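Local coordinates for protein fimbrin (Schizosaccharomyces pombe, PDB 1RT8) that binds and crosslinks actin filaments through tandem calponin-homology domains, serving cell polarity, cytokinesis, mating and spore formation, at residues A[411-416]-A[502-507]; A[446-451]-A[475-480]. All coordinates share one frame; numbering follows the deposited sequence.

Interaction 1 of 2, residues A[411-416]-A[502-507]; sequences SDMVAW and LVLHFI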
ATOM      1  N   SER A 411      27.575   3.588  12.673  1.00 29.88           N
ATOM      2  CA  SER A 411      28.438   2.564  13.235  1.00 31.43           C
ATOM      3  C   SER A 411      27.774   1.969  14.473  1.00 29.90           C
ATOM      4  O   SER A 411      27.833   0.757  14.673  1.00 31.64           O
ATOM      5  CB  SER A 411      29.812   3.139  13.593  1.00 33.91           C
ATOM      6  OG  SER A 411      29.719   4.079  14.650  1.00 40.97           O
ATOM      7  N   ASP A 412      27.146   2.806  15.301  1.00 28.72           N
ATOM      8  CA  ASP A 412      26.462   2.307  16.500  1.00 28.99           C
ATOM      9  C   ASP A 412      25.365   1.307  16.101  1.00 27.79           C
ATOM     10  O   ASP A 412      25.165   0.299  16.773  1.00 25.96           O
ATOM     11  CB  ASP A 412      25.801   3.441  17.301  1.00 31.52           C
ATOM     12  CG  ASP A 412      26.805   4.417  17.901  1.00 33.08           C
ATOM     13  OD1 ASP A 412      27.900   3.990  18.314  1.00 31.05           O
ATOM     14  OD2 ASP A 412      26.481   5.619  17.974  1.00 35.05           O
ATOM     15  N   MET A 413      24.648   1.593  15.016  1.00 26.04           N
ATOM     16  CA  MET A 413      23.587   0.687  14.556  1.00 26.22           C
ATOM     17  C   MET A 413      24.160  -0.641  14.051  1.00 26.83           C
ATOM     18  O   MET A 413      23.621  -1.714  14.354  1.00 29.02           O
ATOM     19  CB  MET A 413      22.748   1.360  13.462  1.00 25.75           C
ATOM     20  CG  MET A 413      21.956   2.555  13.970  1.00 25.88           C
ATOM     21  SD  MET A 413      20.997   3.376  12.678  1.00 27.87           S
ATOM     22  CE  MET A 413      19.613   2.280  12.519  1.00 22.75           C
ATOM     23  N   VAL A 414      25.248  -0.570  13.286  1.00 26.74           N
ATOM     24  CA  VAL A 414      25.906  -1.772  12.770  1.00 26.20           C
ATOM     25  C   VAL A 414      26.378  -2.635  13.948  1.00 26.36           C
ATOM     26  O   VAL A 414      26.247  -3.856  13.923  1.00 23.44           O
ATOM     27  CB  VAL A 414      27.139  -1.420  11.886  1.00 25.10           C
ATOM     28  CG1 VAL A 414      27.852  -2.699  11.444  1.00 25.05           C
ATOM     29  CG2 VAL A 414      26.699  -0.615  10.657  1.00 23.05           C
ATOM     30  N   ALA A 415      26.922  -1.986  14.976  1.00 26.54           N
ATOM     31  CA  ALA A 415      27.406  -2.676  16.172  1.00 26.24           C
ATOM     32  C   ALA A 415      26.250  -3.347  16.924  1.00 26.00           C
ATOM     33  O   ALA A 415      26.403  -4.458  17.445  1.00 27.34           O
ATOM     34  CB  ALA A 415      28.128  -1.690  17.093  1.00 25.48           C
ATOM     35  N   TRP A 416      25.102  -2.671  16.979  1.00 24.90           N
ATOM     36  CA  TRP A 416      23.923  -3.220  17.645  1.00 24.70           C
ATOM     37  C   TRP A 416      23.451  -4.436  16.863  1.00 24.45           C
ATOM     38  O   TRP A 416      23.143  -5.479  17.437  1.00 22.79           O
ATOM     39  CB  TRP A 416      22.780  -2.210  17.680  1.00 23.92           C
ATOM     40  CG  TRP A 416      21.532  -2.755  18.316  1.00 25.49           C
ATOM     41  CD1 TRP A 416      21.232  -2.772  19.649  1.00 25.14           C
ATOM     42  CD2 TRP A 416      20.417  -3.365  17.648  1.00 23.78           C
ATOM     43  NE1 TRP A 416      20.002  -3.344  19.852  1.00 25.21           N
ATOM     44  CE2 TRP A 416      19.477  -3.716  18.642  1.00 23.44           C
ATOM     45  CE3 TRP A 416      20.119  -3.645  16.309  1.00 22.58           C
ATOM     46  CZ2 TRP A 416      18.257  -4.330  18.338  1.00 24.96           C
ATOM     47  CZ3 TRP A 416      18.900  -4.255  16.006  1.00 24.92           C
ATOM     48  CH2 TRP A 416      17.986  -4.589  17.018  1.00 23.55           C
ATOM     49  N   LEU A 502      18.364   1.661   2.713  1.00 21.03           N
ATOM     50  CA  LEU A 502      17.185   0.857   2.961  1.00 21.44           C
ATOM     51  C   LEU A 502      17.495  -0.216   3.991  1.00 22.23           C
ATOM     52  O   LEU A 502      16.629  -0.585   4.784  1.00 22.58           O
ATOM     53  CB  LEU A 502      16.664   0.265   1.649  1.00 20.25           C
ATOM     54  CG  LEU A 502      16.409   1.332   0.569  1.00 20.22           C
ATOM     55  CD1 LEU A 502      15.717   0.720  -0.658  1.00 18.41           C
ATOM     56  CD2 LEU A 502      15.543   2.446   1.142  1.00 19.26           C
ATOM     57  N   VAL A 503      18.732  -0.703   4.002  1.00 22.79           N
ATOM     58  CA  VAL A 503      19.108  -1.698   4.995  1.00 23.01           C
ATOM     59  C   VAL A 503      19.095  -1.018   6.364  1.00 22.89           C
ATOM     60  O   VAL A 503      18.620  -1.586   7.342  1.00 24.61           O
ATOM     61  CB  VAL A 503      20.526  -2.274   4.746  1.00 24.60           C
ATOM     62  CG1 VAL A 503      20.996  -3.057   5.985  1.00 22.50           C
ATOM     63  CG2 VAL A 503      20.515  -3.195   3.517  1.00 23.06           C
ATOM     64  N   LEU A 504      19.600   0.207   6.433  1.00 21.91           N
ATOM     65  CA  LEU A 504      19.640   0.917   7.710  1.00 21.00           C
ATOM     66  C   LEU A 504      18.229   1.188   8.226  1.00 21.19           C
ATOM     67  O   LEU A 504      17.975   1.066   9.426  1.00 23.55           O
ATOM     68  CB  LEU A 504      20.456   2.216   7.582  1.00 20.03           C
ATOM     69  CG  LEU A 504      20.778   2.972   8.887  1.00 20.34           C
ATOM     70  CD1 LEU A 504      22.016   3.864   8.720  1.00 22.40           C
ATOM     71  CD2 LEU A 504      19.574   3.779   9.299  1.00 18.65           C
ATOM     72  N   HIS A 505      17.307   1.539   7.329  1.00 22.86           N
ATOM     73  CA  HIS A 505      15.908   1.779   7.712  1.00 22.16           C
ATOM     74  C   HIS A 505      15.326   0.523   8.368  1.00 22.86           C
ATOM     75  O   HIS A 505      14.638   0.597   9.380  1.00 22.62           O
ATOM     76  CB  HIS A 505      15.076   2.150   6.474  1.00 24.55           C
ATOM     77  CG  HIS A 505      13.590   2.058   6.673  1.00 21.32           C
ATOM     78  ND1 HIS A 505      12.835   1.012   6.182  1.00 24.76           N
ATOM     79  CD2 HIS A 505      12.717   2.890   7.292  1.00 20.30           C
ATOM     80  CE1 HIS A 505      11.563   1.203   6.490  1.00 20.26           C
ATOM     81  NE2 HIS A 505      11.465   2.335   7.164  1.00 22.10           N
ATOM     82  N   PHE A 506      15.614  -0.629   7.779  1.00 23.31           N
ATOM     83  CA  PHE A 506      15.128  -1.908   8.294  1.00 23.79           C
ATOM     84  C   PHE A 506      15.677  -2.165   9.709  1.00 23.17           C
ATOM     85  O   PHE A 506      14.924  -2.475  10.630  1.00 22.68           O
ATOM     86  CB  PHE A 506      15.570  -3.028   7.346  1.00 23.44           C
ATOM     87  CG  PHE A 506      15.220  -4.410   7.825  1.00 22.02           C
ATOM     88  CD1 PHE A 506      13.924  -4.893   7.710  1.00 22.95           C
ATOM     89  CD2 PHE A 506      16.193  -5.225   8.393  1.00 22.83           C
ATOM     90  CE1 PHE A 506      13.596  -6.175   8.152  1.00 22.75           C
ATOM     91  CE2 PHE A 506      15.877  -6.510   8.840  1.00 26.38           C
ATOM     92  CZ  PHE A 506      14.575  -6.985   8.720  1.00 23.57           C
ATOM     93  N   ILE A 507      16.991  -2.033   9.867  1.00 22.78           N
ATOM     94  CA  ILE A 507      17.626  -2.253  11.160  1.00 23.02           C
ATOM     95  C   ILE A 507      17.082  -1.272  12.193  1.00 23.51           C
ATOM     96  O   ILE A 507      16.808  -1.638  13.341  1.00 21.97           O
ATOM     97  CB  ILE A 507      19.156  -2.100  11.058  1.00 22.75           C
ATOM     98  CG1 ILE A 507      19.721  -3.194  10.154  1.00 24.37           C
ATOM     99  CG2 ILE A 507      19.794  -2.194  12.440  1.00 24.82           C
ATOM    100  CD1 ILE A 507      19.403  -4.606  10.625  1.00 22.90           C
TER
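Met-413 and Ile-507 bring the backbones of two helical segments nearest, their CA atoms 7.5 Å apart. The axes of 411-416 and 502-507 pass at 10.8 Å and are inclined by 61°, a separation that leaves room for large side chains between them. Met-413 spans much of it. Its chain runs straight through chi2, and a bend at chi3 (78°) brings CE to rest 3.6 Å from Leu-504 CD2. SD is almost as near, 3.7 Å from the same methyl, and the Met-413 and Leu-504 side chains cross at about a right angle. The two helices belong to the fourth calponin-homology domain, an all-helical fold within the second actin-binding region, and this contact joins helix 410-421 at the start of that domain to helix 500-511 at its end. One turn further along, the side chains of Trp-416 and Ile-507 run past one another, pointing opposite ways, and CE3, on the six-membered ring of the indole, meets Ile-507 CG2 obliquely at 4.1 Å. That methyl stands anti to the backbone N of Ile-507, which carries it out to the indole. Phe-433, from a loop, touches both Met-413 and Ile-507, while Trp-387 and Ile-394 of helix 379-397 lie against Leu-504.

Interaction 2 of 2, residues A[446-451]-A[475-480]; sequences DVLHGI and RLAISI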
ATOM      1  N   ASP A 446      19.503 -13.525  11.390  1.00 21.89           N
ATOM      2  CA  ASP A 446      20.280 -13.701  12.627  1.00 24.03           C
ATOM      3  C   ASP A 446      19.996 -12.565  13.614  1.00 24.45           C
ATOM      4  O   ASP A 446      19.943 -12.780  14.830  1.00 22.78           O
ATOM      5  CB  ASP A 446      21.787 -13.721  12.348  1.00 25.00           C
ATOM      6  CG  ASP A 446      22.257 -15.027  11.755  1.00 25.77           C
ATOM      7  OD1 ASP A 446      21.511 -16.021  11.826  1.00 26.37           O
ATOM      8  OD2 ASP A 446      23.384 -15.056  11.226  1.00 29.44           O
ATOM      9  N   VAL A 447      19.841 -11.348  13.092  1.00 24.98           N
ATOM     10  CA  VAL A 447      19.545 -10.202  13.949  1.00 23.68           C
ATOM     11  C   VAL A 447      18.212 -10.475  14.647  1.00 23.68           C
ATOM     12  O   VAL A 447      18.083 -10.306  15.860  1.00 23.46           O
ATOM     13  CB  VAL A 447      19.407  -8.908  13.131  1.00 23.37           C
ATOM     14  CG1 VAL A 447      18.982  -7.766  14.038  1.00 24.46           C
ATOM     15  CG2 VAL A 447      20.732  -8.574  12.455  1.00 23.80           C
ATOM     16  N   LEU A 448      17.225 -10.906  13.867  1.00 20.81           N
ATOM     17  CA  LEU A 448      15.898 -11.199  14.392  1.00 21.05           C
ATOM     18  C   LEU A 448      15.957 -12.339  15.399  1.00 21.08           C
ATOM     19  O   LEU A 448      15.199 -12.367  16.379  1.00 21.58           O
ATOM     20  CB  LEU A 448      14.952 -11.549  13.237  1.00 19.51           C
ATOM     21  CG  LEU A 448      14.564 -10.371  12.330  1.00 19.59           C
ATOM     22  CD1 LEU A 448      14.078 -10.843  10.969  1.00 18.46           C
ATOM     23  CD2 LEU A 448      13.487  -9.570  13.019  1.00 19.49           C
ATOM     24  N   HIS A 449      16.860 -13.278  15.150  1.00 21.40           N
ATOM     25  CA  HIS A 449      17.037 -14.423  16.026  1.00 24.79           C
ATOM     26  C   HIS A 449      17.596 -13.932  17.353  1.00 26.02           C
ATOM     27  O   HIS A 449      17.313 -14.499  18.411  1.00 27.02           O
ATOM     28  CB  HIS A 449      17.989 -15.444  15.392  1.00 25.75           C
ATOM     29  CG  HIS A 449      18.279 -16.617  16.276  1.00 30.06           C
ATOM     30  ND1 HIS A 449      19.395 -16.681  17.084  1.00 31.10           N
ATOM     31  CD2 HIS A 449      17.561 -17.735  16.538  1.00 28.76           C
ATOM     32  CE1 HIS A 449      19.349 -17.786  17.807  1.00 30.33           C
ATOM     33  NE2 HIS A 449      18.247 -18.443  17.496  1.00 29.79           N
ATOM     34  N   GLY A 450      18.397 -12.874  17.298  1.00 25.41           N
ATOM     35  CA  GLY A 450      18.942 -12.331  18.528  1.00 25.08           C
ATOM     36  C   GLY A 450      17.880 -11.608  19.343  1.00 26.70           C
ATOM     37  O   GLY A 450      17.939 -11.585  20.575  1.00 29.75           O
ATOM     38  N   ILE A 451      16.906 -11.014  18.662  1.00 26.14           N
ATOM     39  CA  ILE A 451      15.836 -10.273  19.329  1.00 23.98           C
ATOM     40  C   ILE A 451      14.829 -11.218  19.965  1.00 25.23           C
ATOM     41  O   ILE A 451      14.394 -11.009  21.097  1.00 24.56           O
ATOM     42  CB  ILE A 451      15.108  -9.353  18.332  1.00 22.15           C
ATOM     43  CG1 ILE A 451      16.085  -8.305  17.797  1.00 24.16           C
ATOM     44  CG2 ILE A 451      13.931  -8.644  19.001  1.00 22.19           C
ATOM     45  CD1 ILE A 451      15.470  -7.396  16.755  1.00 17.98           C
ATOM     46  N   ARG A 475      12.274 -12.083   2.659  1.00 27.23           N
ATOM     47  CA  ARG A 475      10.821 -12.027   2.785  1.00 27.58           C
ATOM     48  C   ARG A 475      10.385 -12.588   4.135  1.00 28.16           C
ATOM     49  O   ARG A 475       9.434 -12.102   4.757  1.00 27.60           O
ATOM     50  CB  ARG A 475      10.170 -12.828   1.652  1.00 30.14           C
ATOM     51  CG  ARG A 475       8.649 -12.777   1.631  1.00 33.21           C
ATOM     52  CD  ARG A 475       8.109 -13.446   0.377  1.00 32.51           C
ATOM     53  NE  ARG A 475       8.511 -12.726  -0.828  1.00 32.47           N
ATOM     54  CZ  ARG A 475       8.914 -13.311  -1.955  1.00 33.24           C
ATOM     55  NH1 ARG A 475       8.975 -14.631  -2.039  1.00 33.03           N
ATOM     56  NH2 ARG A 475       9.250 -12.570  -3.002  1.00 36.03           N
ATOM     57  N   LEU A 476      11.084 -13.626   4.577  1.00 26.53           N
ATOM     58  CA  LEU A 476      10.796 -14.252   5.859  1.00 27.02           C
ATOM     59  C   LEU A 476      11.181 -13.273   6.967  1.00 24.97           C
ATOM     60  O   LEU A 476      10.448 -13.103   7.931  1.00 23.86           O
ATOM     61  CB  LEU A 476      11.602 -15.547   6.018  1.00 26.25           C
ATOM     62  CG  LEU A 476      11.505 -16.233   7.385  1.00 27.95           C
ATOM     63  CD1 LEU A 476      10.076 -16.703   7.621  1.00 27.14           C
ATOM     64  CD2 LEU A 476      12.479 -17.414   7.446  1.00 29.11           C
ATOM     65  N   ALA A 477      12.337 -12.630   6.815  1.00 23.38           N
ATOM     66  CA  ALA A 477      12.813 -11.669   7.806  1.00 22.56           C
ATOM     67  C   ALA A 477      11.826 -10.512   7.960  1.00 22.34           C
ATOM     68  O   ALA A 477      11.493 -10.116   9.082  1.00 22.32           O
ATOM     69  CB  ALA A 477      14.198 -11.135   7.405  1.00 20.07           C
ATOM     70  N   ILE A 478      11.360  -9.968   6.836  1.00 23.20           N
ATOM     71  CA  ILE A 478      10.408  -8.856   6.883  1.00 23.27           C
ATOM     72  C   ILE A 478       9.104  -9.237   7.580  1.00 23.94           C
ATOM     73  O   ILE A 478       8.585  -8.467   8.384  1.00 22.93           O
ATOM     74  CB  ILE A 478      10.098  -8.319   5.467  1.00 21.98           C
ATOM     75  CG1 ILE A 478      11.333  -7.596   4.916  1.00 23.99           C
ATOM     76  CG2 ILE A 478       8.883  -7.396   5.510  1.00 19.01           C
ATOM     77  CD1 ILE A 478      11.207  -7.150   3.475  1.00 20.69           C
ATOM     78  N   SER A 479       8.574 -10.419   7.277  1.00 23.77           N
ATOM     79  CA  SER A 479       7.337 -10.869   7.906  1.00 22.85           C
ATOM     80  C   SER A 479       7.544 -11.130   9.406  1.00 24.07           C
ATOM     81  O   SER A 479       6.635 -10.919  10.218  1.00 23.46           O
ATOM     82  CB  SER A 479       6.821 -12.145   7.221  1.00 25.02           C
ATOM     83  OG  SER A 479       6.415 -11.892   5.879  1.00 23.56           O
ATOM     84  N   ILE A 480       8.729 -11.603   9.779  1.00 23.32           N
ATOM     85  CA  ILE A 480       9.001 -11.865  11.189  1.00 22.48           C
ATOM     86  C   ILE A 480       9.088 -10.528  11.933  1.00 21.83           C
ATOM     87  O   ILE A 480       8.604 -10.385  13.055  1.00 20.00           O
ATOM     88  CB  ILE A 480      10.330 -12.640  11.380  1.00 22.97           C
ATOM     89  CG1 ILE A 480      10.178 -14.087  10.881  1.00 24.37           C
ATOM     90  CG2 ILE A 480      10.741 -12.616  12.857  1.00 19.43           C
ATOM     91  CD1 ILE A 480      11.454 -14.930  11.007  1.00 23.59           C
TER
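Leu-448 carries this whole contact from its side, setting its two methyl groups against Ala-477 and Ile-480, one helical turn apart on the facing helix. Its CG lies anti to the carbonyl carbon and beside the backbone N (chi1 -71°), and chi2, 159°, turns the fork so that CD1 faces Ala-477 and CD2 faces Ile-480. CD1 reaches past the small side chain of Ala-477 to the backbone itself, coming within 3.3 Å of Ala-477 O. It lies 3.6 Å from Ala-477 CB. The short alanine side chain probably lets a leucine methyl come this close to the helix surface, and the CA atoms of Leu-448 and Ala-477 are 7.3 Å apart. Though it sits mainly on Ala-477, CD1 also grazes Ile-480 CB at 4.2 Å. CD2 meets Ile-480 CG2 at 4.1 Å, the two side chains meeting at a slant; CG2, the branch anti to the backbone N, is the one that touches.

The segments belong to helices 442-451 and 467-483 of the fourth calponin-homology domain, whose hydrophobic interior they help to fill. Leu-510 of helix 500-511 also touches Leu-448, and Val-444 and Leu-445, earlier on the helix of Leu-448, extend the packing against Ala-477. The closest approach is a methyl beside a backbone carbonyl oxygen, in an otherwise apolar contact; with all three touching residues buried, its cohesion probably comes from apolar burial and close fit.

In the fold
Interactions 1 and 2 pack four helices of one calponin-homology domain, with centres about 14 Å apart. Along the chain, 446-451 and 475-480 lie within the loop closed by the pairing of 411-416 with 502-507, and in space the two contacts meet. Trp-416 bridges them: its CH2 lies 3.8 Å from Ile-451 CD1, and its CZ3 is 4.0 Å from Val-447 CG1. A second junction links the other two helices, where Phe-506 CE1 approaches Ile-478 CG1 at 4.2 Å. Leu-510, on helix 500-511, touches both Trp-416 and Leu-448. The example illustrates how residues shared between helix pairs, here Trp-416 and Leu-510, tie separate contacts into one domain interior, within the second actin-binding region.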